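Local coordinates for protein class B carbapenemase GOB-18 (Elizabethkingia meningoseptica, PDB 5K0W) that probably hydrolyses beta-lactam antibiotics, carbapenems among them, as a two-zinc metallo-beta-lactamase of subclass B3, at residues Leu65-Thr70 against Tyr101-Ala106; Ile91-Leu96 against Ile160-Ile165; Lys122-Val127 against Gly174-Ser179; Thr168-Pro173 against Ser181-Thr186. One frame throughout, in Å; residues are numbered along the deposited sequence.

Contact 1 of 4, residues Leu65-Thr70 against Tyr101-Ala106; sequences LINTGT and YDHTGA. With ZN (zinc ion), chain C.
Thr68 and His103 meet through backbone: Thr68 N donates to His103 O at 2.9 Å, coming from above the carbonyl plane, 38° out of it. The Thr68 hydroxyl reaches past the short helix to the residue before helix 107-114. With chi1 at 76°, OG1 stands between its own N and carbonyl carbon, where it accepts a hydrogen bond from Ala106 N at 3.0 Å. Gly69 runs alongside the helix backbone, its CA 3.2 Å from Asp102 O in a CA-H...O contact. A water fills the corner, accepting from Gly69 N and donating to Asp102 O, and it accepts a weak bond from His103 ND1. On the far side of the ring, His103 NE2 binds zinc, and Asp102 OD2 binds the same ion, both at 2.1 Å; His241 and a water complete that site. The Asn67 amide lies beside the His103 side chain, the two pointing the same way with their planes 60° apart; its ND2 is held by Thr97. The loop after strand 62-66 of this metallo-beta-lactamase fold thus grips the backbone of the metal-binding turn, and the weak water bond to ND1 probably helps fix how the imidazole is rotated toward zinc.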
loop_
_atom_site.group_PDB
_atom_site.type_symbol
_atom_site.label_atom_id
_atom_site.label_comp_id
_atom_site.label_asym_id
_atom_site.label_seq_id
_atom_site.Cartn_x
_atom_site.Cartn_y
_atom_site.Cartn_z
ATOM N N LEU A 65 -10.410 -1.635 3.029
ATOM C CA LEU A 65 -9.399 -2.401 2.330
ATOM C C LEU A 65 -8.284 -1.463 1.839
ATOM O O LEU A 65 -8.559 -0.505 1.106
ATOM C CB LEU A 65 -9.998 -3.223 1.188
ATOM C CG LEU A 65 -9.048 -4.231 0.544
ATOM C CD1 LEU A 65 -8.962 -5.497 1.367
ATOM C CD2 LEU A 65 -9.472 -4.542 -0.879
ATOM N N ILE A 66 -7.038 -1.716 2.304
ATOM C CA ILE A 66 -5.858 -0.966 1.864
ATOM C C ILE A 66 -5.090 -1.869 0.902
ATOM O O ILE A 66 -4.725 -2.979 1.285
ATOM C CB ILE A 66 -4.964 -0.447 3.024
ATOM C CG1 ILE A 66 -5.766 0.356 4.038
ATOM C CG2 ILE A 66 -3.790 0.368 2.495
ATOM C CD1 ILE A 66 -5.631 -0.174 5.364
ATOM N N ASN A 67 -4.874 -1.402 -0.349
ATOM C CA ASN A 67 -4.162 -2.093 -1.454
ATOM C C ASN A 67 -4.853 -3.326 -2.055
ATOM O O ASN A 67 -5.551 -4.037 -1.326
ATOM C CB ASN A 67 -2.673 -2.329 -1.171
ATOM C CG ASN A 67 -1.922 -1.071 -0.816
ATOM O OD1 ASN A 67 -2.378 0.065 -1.024
ATOM N ND2 ASN A 67 -0.758 -1.256 -0.243
ATOM N N THR A 68 -4.671 -3.564 -3.394
ATOM C CA THR A 68 -5.362 -4.648 -4.089
ATOM C C THR A 68 -4.585 -5.606 -5.006
ATOM O O THR A 68 -5.253 -6.322 -5.767
ATOM C CB THR A 68 -6.501 -4.089 -4.979
ATOM O OG1 THR A 68 -5.959 -3.500 -6.175
ATOM C CG2 THR A 68 -7.492 -3.197 -4.242
ATOM N N GLY A 69 -3.252 -5.592 -5.030
ATOM C CA GLY A 69 -2.525 -6.463 -5.965
ATOM C C GLY A 69 -2.824 -6.167 -7.437
ATOM O O GLY A 69 -3.512 -5.188 -7.731
ATOM N N THR A 70 -2.357 -7.033 -8.384
ATOM C CA THR A 70 -2.572 -6.877 -9.840
ATOM C C THR A 70 -4.032 -7.170 -10.203
ATOM O O THR A 70 -4.840 -7.381 -9.302
ATOM C CB THR A 70 -1.612 -7.773 -10.635
ATOM O OG1 THR A 70 -1.850 -9.137 -10.287
ATOM C CG2 THR A 70 -0.153 -7.404 -10.433
ATOM N N TYR A 101 0.188 -0.330 -10.622
ATOM C CA TYR A 101 -0.674 -1.475 -11.001
ATOM C C TYR A 101 -0.643 -2.669 -10.026
ATOM O O TYR A 101 -1.650 -3.361 -9.884
ATOM C CB TYR A 101 -0.417 -1.935 -12.454
ATOM C CG TYR A 101 0.816 -2.785 -12.628
ATOM C CD1 TYR A 101 2.077 -2.210 -12.697
ATOM C CD2 TYR A 101 0.726 -4.171 -12.725
ATOM C CE1 TYR A 101 3.223 -2.993 -12.834
ATOM C CE2 TYR A 101 1.868 -4.966 -12.873
ATOM C CZ TYR A 101 3.116 -4.369 -12.922
ATOM O OH TYR A 101 4.247 -5.131 -13.075
ATOM N N ASP A 102 0.511 -2.908 -9.370
ATOM C CA ASP A 102 0.676 -4.009 -8.421
ATOM C C ASP A 102 -0.006 -3.747 -7.055
ATOM O O ASP A 102 0.058 -4.598 -6.174
ATOM C CB ASP A 102 2.156 -4.427 -8.286
ATOM C CG ASP A 102 3.095 -3.345 -7.796
ATOM O OD1 ASP A 102 3.032 -2.209 -8.335
ATOM O OD2 ASP A 102 3.942 -3.648 -6.919
ATOM N N HIS A 103 -0.680 -2.595 -6.886
ATOM C CA HIS A 103 -1.457 -2.263 -5.681
ATOM C C HIS A 103 -2.826 -1.674 -6.071
ATOM O O HIS A 103 -3.702 -1.555 -5.213
ATOM C CB HIS A 103 -0.695 -1.291 -4.752
ATOM C CG HIS A 103 0.725 -1.693 -4.482
ATOM N ND1 HIS A 103 1.049 -2.579 -3.469
ATOM C CD2 HIS A 103 1.852 -1.355 -5.141
ATOM C CE1 HIS A 103 2.358 -2.725 -3.530
ATOM N NE2 HIS A 103 2.884 -2.009 -4.520
ATOM N N THR A 104 -3.004 -1.317 -7.370
ATOM C CA THR A 104 -4.232 -0.702 -7.898
ATOM C C THR A 104 -4.992 -1.570 -8.912
ATOM O O THR A 104 -6.058 -1.155 -9.357
ATOM C CB THR A 104 -3.891 0.623 -8.626
ATOM O OG1 THR A 104 -3.090 0.323 -9.767
ATOM C CG2 THR A 104 -3.168 1.627 -7.757
ATOM N N GLY A 105 -4.398 -2.660 -9.376
ATOM C CA GLY A 105 -4.990 -3.494 -10.416
ATOM C C GLY A 105 -6.424 -3.972 -10.222
ATOM O O GLY A 105 -7.164 -4.090 -11.203
ATOM N N ALA A 106 -6.832 -4.273 -8.965
ATOM C CA ALA A 106 -8.184 -4.747 -8.681
ATOM C C ALA A 106 -9.094 -3.679 -8.110
ATOM O O ALA A 106 -10.235 -3.990 -7.774
ATOM C CB ALA A 106 -8.142 -5.953 -7.767
HETATM ZN ZN ZN C . 4.748 -2.448 -5.379
HETATM O O HOH W 1 -1.271 -4.641 -3.297
HETATM O O HOH W 2 6.227 -1.078 -5.813
#

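Contact 2 of 4, residues Ile91-Leu96 against Ile160-Ile165; sequences IKILLL and IKLGNI
Ile160, Ile93 and Leu162 carry this contact, which lies between the two facing sheets of the alpha-beta/beta-alpha sandwich of the metallo-beta-lactamase fold, partly buried. Strand 91-95 belongs to the larger sheet and strand 159-162 is an edge strand of the smaller one. The short segments run nearly antiparallel, at 160°, but their axes stay 8.8 Å apart, so side chains rather than backbone bonds span the gap. Ile93 sends its CD1 between two residues of the other strand. Chi1 of -56° sets CG1 beside the backbone N, and the methyl beyond it comes 4.0 Å from Ile160 CG2, the two side chains crossing obliquely. The same Ile93 CD1 meets Leu162 CB, also at 4.0 Å, and here the side chains reach toward each other tip to tip. Further along the strand, Leu95 CD1 approaches Ile160 CD1 at 4.3 Å, a looser touch. The neighbouring strands close the layer: Ile93 and Leu95 rest on Tyr119 of strand 117-121, while Leu162 rests on Ile64 of strand 62-66. A type II' turn from Leu162 to Ile165 leads into the next strand. At the exposed margin Lys92 bends at chi2 and carries its amine off, leaving its CB 3.9 Å from Leu162 CD1.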
loop_
_atom_site.group_PDB
_atom_site.type_symbol
_atom_site.label_atom_id
_atom_site.label_comp_id
_atom_site.label_asym_id
_atom_site.label_seq_id
_atom_site.Cartn_x
_atom_site.Cartn_y
_atom_site.Cartn_z
ATOM N N ILE A 91 -17.078 -3.899 2.359
ATOM C CA ILE A 91 -15.966 -2.958 2.256
ATOM C C ILE A 91 -16.622 -1.608 1.969
ATOM O O ILE A 91 -17.309 -1.446 0.958
ATOM C CB ILE A 91 -14.911 -3.335 1.183
ATOM C CG1 ILE A 91 -14.227 -4.693 1.514
ATOM C CG2 ILE A 91 -13.869 -2.203 1.035
ATOM C CD1 ILE A 91 -13.525 -5.365 0.304
ATOM N N LYS A 92 -16.489 -0.684 2.913
ATOM C CA LYS A 92 -17.068 0.646 2.816
ATOM C C LYS A 92 -16.087 1.664 2.251
ATOM O O LYS A 92 -16.533 2.634 1.633
ATOM C CB LYS A 92 -17.616 1.092 4.187
ATOM C CG LYS A 92 -19.136 0.998 4.285
ATOM C CD LYS A 92 -19.654 -0.397 4.531
ATOM C CE LYS A 92 -21.141 -0.410 4.803
ATOM N NZ LYS A 92 -21.623 -1.759 5.207
ATOM N N ILE A 93 -14.755 1.448 2.472
ATOM C CA ILE A 93 -13.668 2.340 2.037
ATOM C C ILE A 93 -12.491 1.583 1.397
ATOM O O ILE A 93 -12.016 0.590 1.930
ATOM C CB ILE A 93 -13.188 3.275 3.198
ATOM C CG1 ILE A 93 -14.350 4.113 3.791
ATOM C CG2 ILE A 93 -12.038 4.206 2.749
ATOM C CD1 ILE A 93 -14.171 4.511 5.212
ATOM N N LEU A 94 -11.994 2.107 0.286
ATOM C CA LEU A 94 -10.822 1.581 -0.410
ATOM C C LEU A 94 -9.671 2.594 -0.266
ATOM O O LEU A 94 -9.878 3.779 -0.531
ATOM C CB LEU A 94 -11.145 1.316 -1.895
ATOM C CG LEU A 94 -12.091 0.142 -2.160
ATOM C CD1 LEU A 94 -12.870 0.330 -3.442
ATOM C CD2 LEU A 94 -11.331 -1.178 -2.166
ATOM N N LEU A 95 -8.490 2.142 0.210
ATOM C CA LEU A 95 -7.295 2.990 0.398
ATOM C C LEU A 95 -6.054 2.451 -0.340
ATOM O O LEU A 95 -6.012 1.273 -0.703
ATOM C CB LEU A 95 -6.999 3.276 1.884
ATOM C CG LEU A 95 -8.136 3.912 2.715
ATOM C CD1 LEU A 95 -7.802 3.899 4.200
ATOM C CD2 LEU A 95 -8.406 5.340 2.293
ATOM N N LEU A 96 -5.056 3.329 -0.572
ATOM C CA LEU A 96 -3.842 3.042 -1.336
ATOM C C LEU A 96 -2.579 3.533 -0.675
ATOM O O LEU A 96 -2.563 4.649 -0.161
ATOM C CB LEU A 96 -3.937 3.785 -2.678
ATOM C CG LEU A 96 -4.363 3.022 -3.915
ATOM C CD1 LEU A 96 -4.241 3.914 -5.123
ATOM C CD2 LEU A 96 -3.527 1.760 -4.104
ATOM N N ILE A 160 -9.397 9.297 8.428
ATOM C CA ILE A 160 -10.412 8.450 7.772
ATOM C C ILE A 160 -11.074 7.693 8.925
ATOM O O ILE A 160 -10.381 7.022 9.710
ATOM C CB ILE A 160 -9.835 7.466 6.700
ATOM C CG1 ILE A 160 -8.941 8.177 5.646
ATOM C CG2 ILE A 160 -10.948 6.649 6.027
ATOM C CD1 ILE A 160 -7.444 7.906 5.819
ATOM N N LYS A 161 -12.395 7.840 9.059
ATOM C CA LYS A 161 -13.115 7.213 10.169
ATOM C C LYS A 161 -14.229 6.275 9.715
ATOM O O LYS A 161 -14.954 6.586 8.774
ATOM C CB LYS A 161 -13.636 8.283 11.145
ATOM C CG LYS A 161 -12.574 9.282 11.617
ATOM C CD LYS A 161 -13.116 10.299 12.612
ATOM C CE LYS A 161 -12.636 10.041 14.023
ATOM N NZ LYS A 161 -11.566 10.987 14.437
ATOM N N LEU A 162 -14.343 5.117 10.373
ATOM C CA LEU A 162 -15.352 4.079 10.123
ATOM C C LEU A 162 -15.428 3.307 11.426
ATOM O O LEU A 162 -14.428 2.721 11.849
ATOM C CB LEU A 162 -14.939 3.169 8.934
ATOM C CG LEU A 162 -15.992 2.197 8.390
ATOM C CD1 LEU A 162 -17.044 2.918 7.583
ATOM C CD2 LEU A 162 -15.355 1.121 7.550
ATOM N N GLY A 163 -16.559 3.401 12.108
ATOM C CA GLY A 163 -16.712 2.811 13.435
ATOM C C GLY A 163 -15.805 3.521 14.425
ATOM O O GLY A 163 -15.615 4.739 14.322
ATOM N N ASN A 164 -15.190 2.764 15.344
ATOM C CA ASN A 164 -14.262 3.298 16.355
ATOM C C ASN A 164 -12.853 3.481 15.783
ATOM O O ASN A 164 -12.048 4.225 16.357
ATOM C CB ASN A 164 -14.211 2.405 17.595
ATOM C CG ASN A 164 -15.553 1.988 18.137
ATOM O OD1 ASN A 164 -15.861 0.801 18.200
ATOM N ND2 ASN A 164 -16.363 2.946 18.571
ATOM N N ILE A 165 -12.567 2.809 14.645
ATOM C CA ILE A 165 -11.309 2.860 13.900
ATOM C C ILE A 165 -11.117 4.244 13.271
ATOM O O ILE A 165 -12.045 4.777 12.658
ATOM C CB ILE A 165 -11.290 1.712 12.845
ATOM C CG1 ILE A 165 -10.832 0.365 13.458
ATOM C CG2 ILE A 165 -10.514 2.058 11.562
ATOM C CD1 ILE A 165 -9.270 0.184 13.744
#

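Contact 3 of 4, residues Lys122-Val127 against Gly174-Ser179; sequences KADVDV and GHTKGS. With ZN (zinc ion), chain D.
Asp124 has chi1 at -91°, which swings its carboxylate over to the loop that carries Thr176, while chi1 of 65° on Thr176 places OG1 between its own N and carbonyl carbon. The two side chains cross at about a right angle, and Thr176 OG1 donates at 2.9 Å to Asp124 OD2, which receives the bond on its syn lone pair, the one on the side of the other oxygen. This contact joins the 3-10 turn after strand 117-121 to the zinc-binding loop between strands 165-171 and 180-187 of the metallo-beta-lactamase fold. The other carboxylate oxygen faces the loop backbone, where Asp124 OD1 accepts a weak bond from Gly178 N at 3.2 Å. Both oxygens of the carboxylate are therefore used on this one loop, which limits how the group can rotate. One residue before Thr176, His175 turns off to zinc, which it binds through NE2 at 2.1 Å; Gln98 and His100 complete the protein ligands, and two waters sit on the metal. Thr176 touches His100 and is a second-shell residue; Asp124, one step further out, probably helps hold it in place. The amine of Lys177 runs off to Ala214 O. The Ala123 methyl packs on the loop backbone, its CB 3.7 Å from Gly178 CA.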
loop_
_atom_site.group_PDB
_atom_site.type_symbol
_atom_site.label_atom_id
_atom_site.label_comp_id
_atom_site.label_asym_id
_atom_site.label_seq_id
_atom_site.Cartn_x
_atom_site.Cartn_y
_atom_site.Cartn_z
ATOM N N LYS A 122 -3.977 13.217 -2.665
ATOM C CA LYS A 122 -4.230 14.184 -3.724
ATOM C C LYS A 122 -3.209 14.103 -4.860
ATOM O O LYS A 122 -3.601 14.087 -6.031
ATOM C CB LYS A 122 -4.333 15.605 -3.166
ATOM C CG LYS A 122 -5.109 16.561 -4.062
ATOM C CD LYS A 122 -5.090 17.960 -3.493
ATOM C CE LYS A 122 -5.952 18.907 -4.275
ATOM N NZ LYS A 122 -5.275 20.216 -4.441
ATOM N N ALA A 123 -1.917 13.976 -4.521
ATOM C CA ALA A 123 -0.836 13.903 -5.501
ATOM C C ALA A 123 -0.899 12.756 -6.524
ATOM O O ALA A 123 -0.245 12.860 -7.560
ATOM C CB ALA A 123 0.503 13.912 -4.794
ATOM N N ASP A 124 -1.654 11.676 -6.246
ATOM C CA ASP A 124 -1.749 10.521 -7.147
ATOM C C ASP A 124 -3.022 10.445 -8.013
ATOM O O ASP A 124 -3.160 9.517 -8.812
ATOM C CB ASP A 124 -1.489 9.210 -6.394
ATOM C CG ASP A 124 -0.028 8.744 -6.368
ATOM O OD1 ASP A 124 0.770 9.173 -7.270
ATOM O OD2 ASP A 124 0.309 7.898 -5.495
ATOM N N VAL A 125 -3.918 11.438 -7.885
ATOM C CA VAL A 125 -5.178 11.546 -8.609
ATOM C C VAL A 125 -5.100 11.304 -10.129
ATOM O O VAL A 125 -5.812 10.428 -10.627
ATOM C CB VAL A 125 -5.916 12.845 -8.216
ATOM C CG1 VAL A 125 -6.903 13.313 -9.282
ATOM C CG2 VAL A 125 -6.619 12.648 -6.890
ATOM N N ASP A 126 -4.235 12.061 -10.853
ATOM C CA ASP A 126 -4.077 11.937 -12.303
ATOM C C ASP A 126 -3.620 10.558 -12.742
ATOM O O ASP A 126 -4.200 10.016 -13.680
ATOM C CB ASP A 126 -3.235 13.079 -12.904
ATOM C CG ASP A 126 -3.988 14.411 -13.005
ATOM O OD1 ASP A 126 -5.238 14.384 -13.194
ATOM O OD2 ASP A 126 -3.335 15.482 -12.884
ATOM N N VAL A 127 -2.663 9.938 -12.012
ATOM C CA VAL A 127 -2.203 8.569 -12.300
ATOM C C VAL A 127 -3.393 7.570 -12.257
ATOM O O VAL A 127 -3.498 6.682 -13.116
ATOM C CB VAL A 127 -1.019 8.160 -11.371
ATOM C CG1 VAL A 127 -0.615 6.698 -11.574
ATOM C CG2 VAL A 127 0.178 9.075 -11.586
ATOM N N GLY A 174 7.676 10.121 -3.290
ATOM C CA GLY A 174 8.919 9.672 -3.886
ATOM C C GLY A 174 8.678 8.475 -4.764
ATOM O O GLY A 174 8.833 8.559 -5.973
ATOM N N HIS A 175 8.291 7.346 -4.166
ATOM C CA HIS A 175 8.037 6.127 -4.909
ATOM C C HIS A 175 6.987 6.412 -6.004
ATOM O O HIS A 175 7.113 5.946 -7.138
ATOM C CB HIS A 175 7.642 4.995 -3.962
ATOM C CG HIS A 175 7.557 3.664 -4.644
ATOM N ND1 HIS A 175 8.671 2.844 -4.774
ATOM C CD2 HIS A 175 6.496 3.067 -5.243
ATOM C CE1 HIS A 175 8.247 1.765 -5.423
ATOM N NE2 HIS A 175 6.943 1.857 -5.730
ATOM N N THR A 176 5.966 7.183 -5.642
ATOM C CA THR A 176 4.924 7.761 -6.485
ATOM C C THR A 176 4.785 9.177 -5.889
ATOM O O THR A 176 5.234 9.415 -4.750
ATOM C CB THR A 176 3.604 6.961 -6.524
ATOM O OG1 THR A 176 3.002 6.957 -5.239
ATOM C CG2 THR A 176 3.759 5.553 -7.061
ATOM N N LYS A 177 4.205 10.121 -6.658
ATOM C CA LYS A 177 3.995 11.505 -6.219
ATOM C C LYS A 177 3.139 11.555 -4.943
ATOM O O LYS A 177 3.372 12.397 -4.084
ATOM C CB LYS A 177 3.390 12.357 -7.359
ATOM C CG LYS A 177 4.372 12.625 -8.508
ATOM C CD LYS A 177 3.755 13.316 -9.669
ATOM C CE LYS A 177 4.794 13.752 -10.677
ATOM N NZ LYS A 177 4.241 13.788 -12.056
ATOM N N GLY A 178 2.203 10.621 -4.808
ATOM C CA GLY A 178 1.336 10.537 -3.642
ATOM C C GLY A 178 1.408 9.238 -2.867
ATOM O O GLY A 178 0.389 8.777 -2.348
ATOM N N SER A 179 2.604 8.616 -2.784
ATOM C CA SER A 179 2.732 7.410 -1.972
ATOM C C SER A 179 2.531 7.822 -0.507
ATOM O O SER A 179 2.810 8.963 -0.138
ATOM C CB SER A 179 4.065 6.696 -2.188
ATOM O OG SER A 179 5.134 7.557 -2.530
HETATM ZN ZN ZN D . 5.619 0.663 -6.766
HETATM O O HOH W 2 6.227 -1.078 -5.813
HETATM O O HOH W 3 7.158 0.010 -8.211
#

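Contact 4 of 4, residues Thr168-Pro173 against Ser181-Thr186; sequences TLLHHP and SFIFET
Strands 168-171 and 181-186 pair as the two arms of an antiparallel beta hairpin inside the smaller sheet of the metallo-beta-lactamase fold, their axes 4.8 Å apart and strongly twisted, 146° between their directions. Thr168 with Ile183 and Leu170 with Ser181 are hydrogen-bonded pairs, each joined by two backbone bonds; of these Leu170 N to Ser181 O measures 2.8 Å. Leu169 and Phe182 form the non-hydrogen-bonded pair between them, and there Phe182 CA leans a CA-H...O contact on Thr168 O. Their side chains go to one face of the sheet, where Leu169 CD1 comes 3.6 Å from Phe182 CE1, the two crossing at a slant; Phe182 also packs on Leu167. Leu170 and Ile183 share the other face. With CG1 of Ile183 anti to the backbone N (chi1 -163°), its CG2 branch is turned to Leu170, whose CD1 lies 3.7 Å away. Beside the first pair a water bridges Thr168 OG1 and Ile183 O, and Lys159 NZ gives that hydroxyl a further bond. Where the arms part toward the zinc loop, helix 218-230 covers the His172 side chain. Ser181 OG, also bonded by Asn199 N, sits in the plane of the His172 ring at its edge and shares a hydrogen bond of 2.7 Å with His172 ND1.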
loop_
_atom_site.group_PDB
_atom_site.type_symbol
_atom_site.label_atom_id
_atom_site.label_comp_id
_atom_site.label_asym_id
_atom_site.label_seq_id
_atom_site.Cartn_x
_atom_site.Cartn_y
_atom_site.Cartn_z
ATOM N N THR A 168 -4.910 7.635 10.006
ATOM C CA THR A 168 -4.300 8.909 9.653
ATOM C C THR A 168 -3.425 8.653 8.450
ATOM O O THR A 168 -2.602 7.727 8.476
ATOM C CB THR A 168 -3.503 9.512 10.841
ATOM O OG1 THR A 168 -4.378 9.705 11.940
ATOM C CG2 THR A 168 -2.853 10.843 10.504
ATOM N N LEU A 169 -3.600 9.463 7.396
ATOM C CA LEU A 169 -2.781 9.358 6.198
ATOM C C LEU A 169 -1.479 10.105 6.455
ATOM O O LEU A 169 -1.501 11.265 6.860
ATOM C CB LEU A 169 -3.505 9.955 4.979
ATOM C CG LEU A 169 -2.834 9.702 3.618
ATOM C CD1 LEU A 169 -3.853 9.263 2.575
ATOM C CD2 LEU A 169 -2.046 10.913 3.161
ATOM N N LEU A 170 -0.352 9.447 6.202
ATOM C CA LEU A 170 0.962 10.062 6.335
ATOM C C LEU A 170 1.534 10.172 4.918
ATOM O O LEU A 170 1.859 9.152 4.306
ATOM C CB LEU A 170 1.895 9.232 7.246
ATOM C CG LEU A 170 1.374 8.862 8.651
ATOM C CD1 LEU A 170 2.255 7.831 9.306
ATOM C CD2 LEU A 170 1.235 10.082 9.541
ATOM N N HIS A 171 1.613 11.401 4.382
ATOM C CA HIS A 171 2.148 11.665 3.056
ATOM C C HIS A 171 3.642 11.321 3.023
ATOM O O HIS A 171 4.448 11.957 3.718
ATOM C CB HIS A 171 1.892 13.129 2.684
ATOM C CG HIS A 171 2.252 13.499 1.274
ATOM N ND1 HIS A 171 1.665 12.871 0.179
ATOM C CD2 HIS A 171 3.085 14.462 0.818
ATOM C CE1 HIS A 171 2.192 13.444 -0.890
ATOM N NE2 HIS A 171 3.049 14.401 -0.558
ATOM N N HIS A 172 3.993 10.257 2.268
ATOM C CA HIS A 172 5.363 9.763 2.103
ATOM C C HIS A 172 5.716 9.687 0.603
ATOM O O HIS A 172 5.791 8.578 0.053
ATOM C CB HIS A 172 5.517 8.408 2.811
ATOM C CG HIS A 172 5.433 8.494 4.314
ATOM N ND1 HIS A 172 5.017 7.418 5.072
ATOM C CD2 HIS A 172 5.708 9.527 5.147
ATOM C CE1 HIS A 172 5.032 7.831 6.329
ATOM N NE2 HIS A 172 5.450 9.086 6.424
ATOM N N PRO A 173 5.884 10.846 -0.101
ATOM C CA PRO A 173 6.129 10.791 -1.557
ATOM C C PRO A 173 7.508 10.286 -1.989
ATOM O O PRO A 173 8.381 10.051 -1.166
ATOM C CB PRO A 173 5.871 12.231 -2.011
ATOM C CG PRO A 173 6.201 13.063 -0.823
ATOM C CD PRO A 173 5.814 12.248 0.376
ATOM N N SER A 181 1.612 6.311 3.858
ATOM C CA SER A 181 1.501 5.253 4.851
ATOM C C SER A 181 0.300 5.587 5.705
ATOM O O SER A 181 -0.216 6.712 5.637
ATOM C CB SER A 181 2.759 5.172 5.714
ATOM O OG SER A 181 3.922 4.937 4.935
ATOM N N PHE A 182 -0.160 4.618 6.496
ATOM C CA PHE A 182 -1.295 4.820 7.388
ATOM C C PHE A 182 -0.938 4.420 8.797
ATOM O O PHE A 182 -0.195 3.464 9.011
ATOM C CB PHE A 182 -2.553 4.092 6.897
ATOM C CG PHE A 182 -3.017 4.536 5.536
ATOM C CD1 PHE A 182 -3.893 5.606 5.398
ATOM C CD2 PHE A 182 -2.599 3.869 4.386
ATOM C CE1 PHE A 182 -4.347 6.002 4.132
ATOM C CE2 PHE A 182 -3.030 4.283 3.116
ATOM C CZ PHE A 182 -3.904 5.343 2.999
ATOM N N ILE A 183 -1.431 5.191 9.759
ATOM C CA ILE A 183 -1.183 4.943 11.167
ATOM C C ILE A 183 -2.506 4.935 11.913
ATOM O O ILE A 183 -3.339 5.832 11.737
ATOM C CB ILE A 183 -0.059 5.861 11.765
ATOM C CG1 ILE A 183 0.475 5.332 13.099
ATOM C CG2 ILE A 183 -0.444 7.352 11.845
ATOM C CD1 ILE A 183 1.966 5.395 13.184
ATOM N N PHE A 184 -2.734 3.868 12.678
ATOM C CA PHE A 184 -3.966 3.698 13.445
ATOM C C PHE A 184 -3.756 2.800 14.649
ATOM O O PHE A 184 -2.778 2.056 14.724
ATOM C CB PHE A 184 -5.092 3.148 12.542
ATOM C CG PHE A 184 -4.892 1.721 12.107
ATOM C CD1 PHE A 184 -4.076 1.416 11.022
ATOM C CD2 PHE A 184 -5.518 0.678 12.783
ATOM C CE1 PHE A 184 -3.870 0.095 10.631
ATOM C CE2 PHE A 184 -5.314 -0.647 12.398
ATOM C CZ PHE A 184 -4.497 -0.931 11.318
ATOM N N GLU A 185 -4.702 2.849 15.573
ATOM C CA GLU A 185 -4.707 1.983 16.734
ATOM C C GLU A 185 -5.765 0.915 16.504
ATOM O O GLU A 185 -6.785 1.170 15.867
ATOM C CB GLU A 185 -5.027 2.777 18.016
ATOM C CG GLU A 185 -4.404 2.191 19.279
ATOM C CD GLU A 185 -3.194 2.923 19.847
ATOM O OE1 GLU A 185 -2.526 3.676 19.096
ATOM O OE2 GLU A 185 -2.910 2.735 21.053
ATOM N N THR A 186 -5.501 -0.282 16.993
ATOM C CA THR A 186 -6.414 -1.426 16.967
ATOM C C THR A 186 -6.233 -2.212 18.251
ATOM O O THR A 186 -5.192 -2.093 18.897
ATOM C CB THR A 186 -6.312 -2.264 15.690
ATOM O OG1 THR A 186 -7.391 -3.203 15.703
ATOM C CG2 THR A 186 -4.978 -2.987 15.553
HETATM O O HOH W 4 -4.357 7.717 13.743
#

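In the fold
From the N terminus, strand 62-66 leads into the first half of contact 1, which closes over 30 intervening residues when the chain reaches 101-106. Contact 2 opens within that span, at 91-96, and closes at 160-165, so the two cross; strands 62-66 and 91-95 are also neighbours in the larger sheet. Contact 3 opens at 122-127, before contact 2 has closed, and closes at 174-179, so it crosses contact 2; contact 4, a short hairpin, opens at 168-173, just before contact 3 closes, and ends at 181-186, crossing contact 3. Contacts 1 and 3 follow in series, each holding one zinc and sharing a water between them. Contact 2 joins the two sheets, and Phe182 of contact 4 packs against its Leu95.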